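Local coordinates for protein ribulose-5-phosphate reductase 1 (Staphylococcus aureus, PDB 6XHK) that catalyses the NADPH-dependent reduction of D-ribulose 5-phosphate to D-ribitol 5-phosphate, a step in the synthesis of poly(ribitol phosphate) wall teichoic acid, at residues Trp170-Leu182 and Asp199-Val211. Residues are numbered along the deposited sequence; the frame is centred on the assembly and turned at random.
With NDP (NADPH dihydro-nicotinamide-adenine-dinucleotide phosphate), chain B.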
loop_
_atom_site.group_PDB
_atom_site.type_symbol
_atom_site.label_atom_id
_atom_site.label_comp_id
_atom_site.label_asym_id
_atom_site.label_seq_id
_atom_site.Cartn_x
_atom_site.Cartn_y
_atom_site.Cartn_z
ATOM N N TRP A 170 -4.345 -10.117 10.959
ATOM C CA TRP A 170 -4.530 -9.118 12.011
ATOM C C TRP A 170 -4.487 -7.712 11.425
ATOM O O TRP A 170 -3.621 -7.400 10.604
ATOM C CB TRP A 170 -3.483 -9.233 13.128
ATOM C CG TRP A 170 -3.898 -10.084 14.300
ATOM C CD1 TRP A 170 -4.160 -9.658 15.585
ATOM C CD2 TRP A 170 -4.081 -11.499 14.304
ATOM N NE1 TRP A 170 -4.521 -10.729 16.377
ATOM C CE2 TRP A 170 -4.476 -11.869 15.615
ATOM C CE3 TRP A 170 -3.961 -12.496 13.325
ATOM C CZ2 TRP A 170 -4.740 -13.182 15.962
ATOM C CZ3 TRP A 170 -4.235 -13.800 13.675
ATOM C CH2 TRP A 170 -4.616 -14.133 14.981
ATOM N N GLY A 171 -5.429 -6.867 11.862
ATOM C CA GLY A 171 -5.577 -5.514 11.342
ATOM C C GLY A 171 -6.738 -5.336 10.378
ATOM O O GLY A 171 -6.741 -5.928 9.291
ATOM N N ASP A 172 -7.722 -4.515 10.771
ATOM C CA ASP A 172 -8.949 -4.277 10.017
ATOM C C ASP A 172 -8.859 -3.018 9.146
ATOM O O ASP A 172 -9.865 -2.336 8.945
ATOM C CB ASP A 172 -10.126 -4.174 10.983
ATOM C CG ASP A 172 -9.858 -3.224 12.145
ATOM O OD1 ASP A 172 -8.807 -2.575 12.153
ATOM O OD2 ASP A 172 -10.718 -3.075 13.029
ATOM N N GLY A 173 -7.675 -2.679 8.627
ATOM C CA GLY A 173 -7.463 -1.461 7.859
ATOM C C GLY A 173 -7.148 -1.660 6.383
ATOM O O GLY A 173 -7.617 -2.636 5.787
ATOM N N ASN A 174 -6.347 -0.769 5.778
ATOM C CA ASN A 174 -6.149 -0.847 4.330
ATOM C C ASN A 174 -5.369 -2.099 3.928
ATOM O O ASN A 174 -5.805 -2.841 3.033
ATOM C CB ASN A 174 -5.468 0.421 3.785
ATOM C CG ASN A 174 -6.095 1.708 4.305
ATOM O OD1 ASN A 174 -7.318 1.813 4.466
ATOM N ND2 ASN A 174 -5.256 2.709 4.537
ATOM N N LEU A 175 -4.215 -2.358 4.570
ATOM C CA LEU A 175 -3.470 -3.588 4.274
ATOM C C LEU A 175 -4.252 -4.848 4.623
ATOM O O LEU A 175 -4.242 -5.823 3.854
ATOM C CB LEU A 175 -2.134 -3.609 4.989
ATOM C CG LEU A 175 -0.962 -3.271 4.111
ATOM C CD1 LEU A 175 0.291 -3.152 4.957
ATOM C CD2 LEU A 175 -0.852 -4.425 3.136
ATOM N N GLY A 176 -4.890 -4.874 5.794
ATOM C CA GLY A 176 -5.814 -5.958 6.076
ATOM C C GLY A 176 -6.736 -6.264 4.911
ATOM O O GLY A 176 -6.786 -7.404 4.430
ATOM N N TYR A 177 -7.464 -5.235 4.430
ATOM C CA TYR A 177 -8.498 -5.416 3.408
ATOM C C TYR A 177 -7.910 -5.898 2.089
ATOM O O TYR A 177 -8.432 -6.833 1.468
ATOM C CB TYR A 177 -9.289 -4.109 3.238
ATOM C CG TYR A 177 -10.524 -4.175 2.339
ATOM C CD1 TYR A 177 -10.493 -3.662 1.030
ATOM C CD2 TYR A 177 -11.702 -4.776 2.776
ATOM C CE1 TYR A 177 -11.600 -3.717 0.209
ATOM C CE2 TYR A 177 -12.818 -4.850 1.951
ATOM C CZ TYR A 177 -12.758 -4.323 0.666
ATOM O OH TYR A 177 -13.868 -4.402 -0.150
ATOM N N ILE A 178 -6.813 -5.277 1.648
ATOM C CA ILE A 178 -6.196 -5.693 0.390
ATOM C C ILE A 178 -5.757 -7.146 0.463
ATOM O O ILE A 178 -5.998 -7.933 -0.464
ATOM C CB ILE A 178 -5.032 -4.752 0.031
ATOM C CG1 ILE A 178 -5.573 -3.334 -0.183
ATOM C CG2 ILE A 178 -4.245 -5.275 -1.160
ATOM C CD1 ILE A 178 -4.578 -2.369 -0.721
ATOM N N THR A 179 -5.112 -7.526 1.570
ATOM C CA THR A 179 -4.633 -8.893 1.722
ATOM C C THR A 179 -5.774 -9.890 1.732
ATOM O O THR A 179 -5.682 -10.949 1.096
ATOM C CB THR A 179 -3.816 -8.992 2.999
ATOM O OG1 THR A 179 -3.041 -7.794 3.138
ATOM C CG2 THR A 179 -2.950 -10.243 3.002
ATOM N N ALA A 180 -6.839 -9.587 2.483
ATOM C CA ALA A 180 -8.028 -10.425 2.442
ATOM C C ALA A 180 -8.498 -10.617 1.002
ATOM O O ALA A 180 -8.754 -11.752 0.566
ATOM C CB ALA A 180 -9.119 -9.806 3.316
ATOM N N ILE A 181 -8.567 -9.518 0.233
ATOM C CA ILE A 181 -9.018 -9.595 -1.157
ATOM C C ILE A 181 -8.134 -10.549 -1.945
ATOM O O ILE A 181 -8.619 -11.398 -2.707
ATOM C CB ILE A 181 -9.019 -8.206 -1.810
ATOM C CG1 ILE A 181 -9.977 -7.250 -1.114
ATOM C CG2 ILE A 181 -9.413 -8.328 -3.283
ATOM C CD1 ILE A 181 -9.962 -5.857 -1.780
ATOM N N LEU A 182 -6.819 -10.401 -1.794
ATOM C CA LEU A 182 -5.896 -11.178 -2.616
ATOM C C LEU A 182 -5.964 -12.653 -2.276
ATOM O O LEU A 182 -6.046 -13.506 -3.171
ATOM C CB LEU A 182 -4.474 -10.656 -2.460
ATOM C CG LEU A 182 -4.323 -9.274 -3.082
ATOM C CD1 LEU A 182 -3.006 -8.636 -2.674
ATOM C CD2 LEU A 182 -4.444 -9.381 -4.592
ATOM N N ASP A 199 -16.228 -2.367 14.906
ATOM C CA ASP A 199 -17.285 -2.924 14.060
ATOM C C ASP A 199 -17.300 -2.240 12.693
ATOM O O ASP A 199 -17.402 -2.919 11.657
ATOM C CB ASP A 199 -18.660 -2.804 14.731
ATOM C CG ASP A 199 -19.769 -3.551 13.947
ATOM O OD1 ASP A 199 -19.416 -4.381 13.074
ATOM O OD2 ASP A 199 -20.982 -3.307 14.174
ATOM N N TYR A 200 -17.188 -0.897 12.677
ATOM C CA TYR A 200 -17.071 -0.109 11.442
ATOM C C TYR A 200 -16.149 -0.791 10.434
ATOM O O TYR A 200 -16.582 -1.174 9.342
ATOM C CB TYR A 200 -16.556 1.303 11.763
ATOM C CG TYR A 200 -16.653 2.315 10.631
ATOM C CD1 TYR A 200 -16.280 3.643 10.829
ATOM C CD2 TYR A 200 -17.170 1.966 9.379
ATOM C CE1 TYR A 200 -16.387 4.595 9.798
ATOM C CE2 TYR A 200 -17.282 2.910 8.344
ATOM C CZ TYR A 200 -16.888 4.219 8.562
ATOM O OH TYR A 200 -16.995 5.145 7.551
ATOM N N LYS A 201 -14.868 -0.975 10.801
ATOM C CA LYS A 201 -13.886 -1.451 9.833
ATOM C C LYS A 201 -14.093 -2.917 9.482
ATOM O O LYS A 201 -13.964 -3.302 8.313
ATOM C CB LYS A 201 -12.466 -1.212 10.352
ATOM C CG LYS A 201 -12.100 0.248 10.507
ATOM C CD LYS A 201 -10.729 0.477 11.083
ATOM C CE LYS A 201 -10.540 1.951 11.345
ATOM N NZ LYS A 201 -9.230 2.329 11.881
ATOM N N LEU A 202 -14.433 -3.745 10.465
ATOM C CA LEU A 202 -14.582 -5.168 10.201
ATOM C C LEU A 202 -15.794 -5.490 9.343
ATOM O O LEU A 202 -15.797 -6.535 8.679
ATOM C CB LEU A 202 -14.640 -5.934 11.517
ATOM C CG LEU A 202 -13.345 -5.897 12.317
ATOM C CD1 LEU A 202 -13.640 -6.270 13.756
ATOM C CD2 LEU A 202 -12.364 -6.869 11.671
ATOM N N SER A 203 -16.801 -4.607 9.314
ATOM C CA SER A 203 -17.958 -4.854 8.459
ATOM C C SER A 203 -17.578 -4.887 6.983
ATOM O O SER A 203 -18.274 -5.521 6.186
ATOM C CB SER A 203 -19.023 -3.798 8.697
ATOM O OG SER A 203 -18.429 -2.513 8.757
ATOM N N HIS A 204 -16.476 -4.235 6.598
ATOM C CA HIS A 204 -16.107 -4.229 5.185
ATOM C C HIS A 204 -15.624 -5.572 4.675
ATOM O O HIS A 204 -15.500 -5.732 3.455
ATOM C CB HIS A 204 -15.036 -3.174 4.878
ATOM C CG HIS A 204 -15.466 -1.776 5.184
ATOM N ND1 HIS A 204 -15.510 -1.264 6.463
ATOM C CD2 HIS A 204 -15.950 -0.808 4.375
ATOM C CE1 HIS A 204 -15.954 -0.021 6.421
ATOM N NE2 HIS A 204 -16.229 0.278 5.166
ATOM N N PHE A 205 -15.344 -6.518 5.556
ATOM C CA PHE A 205 -14.815 -7.828 5.189
ATOM C C PHE A 205 -15.989 -8.804 5.161
ATOM O O PHE A 205 -16.398 -9.343 6.193
ATOM C CB PHE A 205 -13.765 -8.278 6.189
ATOM C CG PHE A 205 -12.566 -7.352 6.338
ATOM C CD1 PHE A 205 -11.319 -7.716 5.811
ATOM C CD2 PHE A 205 -12.660 -6.163 7.064
ATOM C CE1 PHE A 205 -10.200 -6.915 5.990
ATOM C CE2 PHE A 205 -11.531 -5.345 7.238
ATOM C CZ PHE A 205 -10.301 -5.722 6.691
ATOM N N SER A 206 -16.534 -9.023 3.976
ATOM C CA SER A 206 -17.729 -9.830 3.789
ATOM C C SER A 206 -17.425 -11.142 3.109
ATOM O O SER A 206 -18.094 -12.146 3.372
ATOM C CB SER A 206 -18.733 -9.059 2.943
ATOM O OG SER A 206 -18.974 -7.819 3.560
ATOM N N PHE A 207 -16.431 -11.127 2.231
ATOM C CA PHE A 207 -15.854 -12.200 1.450
ATOM C C PHE A 207 -14.893 -13.087 2.279
ATOM O O PHE A 207 -14.248 -14.013 1.753
ATOM C CB PHE A 207 -15.142 -11.607 0.231
ATOM C CG PHE A 207 -14.227 -10.451 0.560
ATOM C CD1 PHE A 207 -14.729 -9.182 0.757
ATOM C CD2 PHE A 207 -12.869 -10.645 0.712
ATOM C CE1 PHE A 207 -13.892 -8.126 1.062
ATOM C CE2 PHE A 207 -12.037 -9.588 1.021
ATOM C CZ PHE A 207 -12.552 -8.328 1.191
ATOM N N VAL A 208 -14.836 -12.768 3.572
ATOM C CA VAL A 208 -14.085 -13.507 4.580
ATOM C C VAL A 208 -15.011 -14.479 5.298
ATOM O O VAL A 208 -16.218 -14.234 5.441
ATOM C CB VAL A 208 -13.393 -12.517 5.546
ATOM C CG1 VAL A 208 -12.641 -13.230 6.595
ATOM C CG2 VAL A 208 -12.375 -11.741 4.779
ATOM N N ASP A 209 -14.431 -15.603 5.749
ATOM C CA ASP A 209 -15.224 -16.703 6.292
ATOM C C ASP A 209 -15.784 -16.349 7.657
ATOM O O ASP A 209 -16.918 -16.713 7.980
ATOM C CB ASP A 209 -14.397 -17.985 6.379
ATOM C CG ASP A 209 -13.847 -18.417 5.037
ATOM O OD1 ASP A 209 -13.752 -17.564 4.143
ATOM O OD2 ASP A 209 -13.573 -19.605 4.830
ATOM N N ASP A 210 -15.016 -15.625 8.459
ATOM C CA ASP A 210 -15.510 -15.134 9.731
ATOM C C ASP A 210 -14.586 -13.995 10.151
ATOM O O ASP A 210 -13.452 -13.878 9.685
ATOM C CB ASP A 210 -15.562 -16.256 10.791
ATOM C CG ASP A 210 -16.433 -15.905 12.006
ATOM O OD1 ASP A 210 -17.591 -16.351 12.064
ATOM O OD2 ASP A 210 -15.992 -15.139 12.885
ATOM N N VAL A 211 -15.090 -13.168 11.052
ATOM C CA VAL A 211 -14.439 -11.941 11.496
ATOM C C VAL A 211 -14.520 -11.873 13.016
ATOM O O VAL A 211 -15.578 -12.160 13.594
ATOM C CB VAL A 211 -15.106 -10.716 10.832
ATOM C CG1 VAL A 211 -14.798 -9.449 11.567
ATOM C CG2 VAL A 211 -14.583 -10.567 9.383
HETATM P PA NDP B . -4.334 1.541 9.362
HETATM O O1A NDP B . -4.439 2.939 9.903
HETATM O O2A NDP B . -5.443 1.291 8.345
HETATM O O5B NDP B . -4.387 0.472 10.633
HETATM C C5B NDP B . -4.787 -0.921 10.412
HETATM C C4B NDP B . -5.837 -1.395 11.486
HETATM O O4B NDP B . -5.301 -2.128 12.426
HETATM C C3B NDP B . -6.466 -0.179 12.224
HETATM O O3B NDP B . -7.811 -0.128 12.026
HETATM C C2B NDP B . -6.254 -0.401 13.716
HETATM O O2B NDP B . -7.545 -0.002 14.344
HETATM C C1B NDP B . -6.052 -1.692 13.796
HETATM N N9A NDP B . -5.359 -2.142 15.007
HETATM C C8A NDP B . -4.775 -1.404 15.996
HETATM N N7A NDP B . -4.263 -2.254 16.931
HETATM C C5A NDP B . -4.528 -3.486 16.526
HETATM C C6A NDP B . -4.208 -4.844 17.162
HETATM N N6A NDP B . -3.484 -4.879 18.413
HETATM N N1A NDP B . -4.630 -6.033 16.499
HETATM C C2A NDP B . -5.355 -5.975 15.248
HETATM N N3A NDP B . -5.654 -4.660 14.645
HETATM C C4A NDP B . -5.209 -3.419 15.340
HETATM O O3 NDP B . -2.874 1.321 8.542
HETATM P PN NDP B . -2.597 0.197 7.301
HETATM O O1N NDP B . -3.663 -0.902 7.314
HETATM O O2N NDP B . -2.694 0.883 5.978
HETATM O O5D NDP B . -1.055 -0.398 7.509
HETATM C C5D NDP B . -0.426 -0.308 8.807
HETATM C C4D NDP B . 1.009 -0.493 8.836
HETATM O O4D NDP B . 1.594 -1.093 7.490
HETATM C C3D NDP B . 1.783 0.831 9.042
HETATM O O3D NDP B . 2.855 0.664 10.068
HETATM C C2D NDP B . 2.292 1.133 7.822
HETATM O O2D NDP B . 3.481 1.984 7.860
HETATM C C1D NDP B . 2.608 -0.319 7.149
HETATM N N1N NDP B . 2.898 -0.292 5.699
HETATM C C2N NDP B . 3.953 -1.191 5.223
HETATM C C3N NDP B . 4.514 -1.145 3.791
HETATM C C7N NDP B . 5.670 -2.155 3.405
HETATM O O7N NDP B . 6.405 -1.913 2.478
HETATM N N7N NDP B . 5.829 -3.385 4.185
HETATM C C4N NDP B . 3.756 -0.322 2.720
HETATM C C5N NDP B . 2.816 0.744 3.324
HETATM C C6N NDP B . 2.212 0.573 4.735
HETATM P P2B NDP B . -7.479 1.286 15.336
HETATM O O1X NDP B . -6.316 1.177 16.299
HETATM O O2X NDP B . -7.275 2.522 14.477
HETATM O O3X NDP B . -8.782 1.340 16.117
#
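Tyr177 meets both Phe205 and Phe207, and the three rings form an aromatic cluster. The edge of the Tyr177 ring meets the face of Phe205, with Tyr177 CD2 over the centre of the Phe205 ring and the planes at 78°. Tyr177 CG is anti to the backbone N (chi1 -172°), which turns the ring toward Phe205 and Phe207, with Ile181 CG1 of the same helix over one face. Phe207 points its edge at the face of Tyr177 in an offset edge-to-face pair, centroids 5.5 Å apart. Phe207 CZ also reaches Ile181 CG1 at 3.6 Å. Gly176 C and Ala180 CB lie at the edge of Phe205. Phe205 CE1 comes to 3.4 Å from Tyr177 CA. The His204 carbonyl O sits at the edge of the Tyr177 ring, in its plane.

Nearer the cofactor, Asp172 CB packs on Leu202 CD2 at 3.6 Å. Asp172 OD1 accepts a hydrogen bond from the ribose hydroxyl O3B of NADPH (2.6 Å). Asp172 OD2 accepts from the backbone N of Lys197 and Thr198, which holds the carboxylate in place. Lys201, extended beyond CG, brings NZ to O3B at 2.8 Å and weakly to O2X of the 2'-phosphate, consistent with use of NADPH. Asp172 and Lys201 thus grip the adenosine ribose.

Gly171, Gly173 and Gly176 fit the Rossmann GxGxxG pattern; Leu175 N bonds pyrophosphate O1N. Helix 174-186 follows strand 166-170. Leu202, Phe205 and Val208 rest on Val194 of adjacent strand 191-196. Helices 143-155 and 299-305 also pack on helix 174-186.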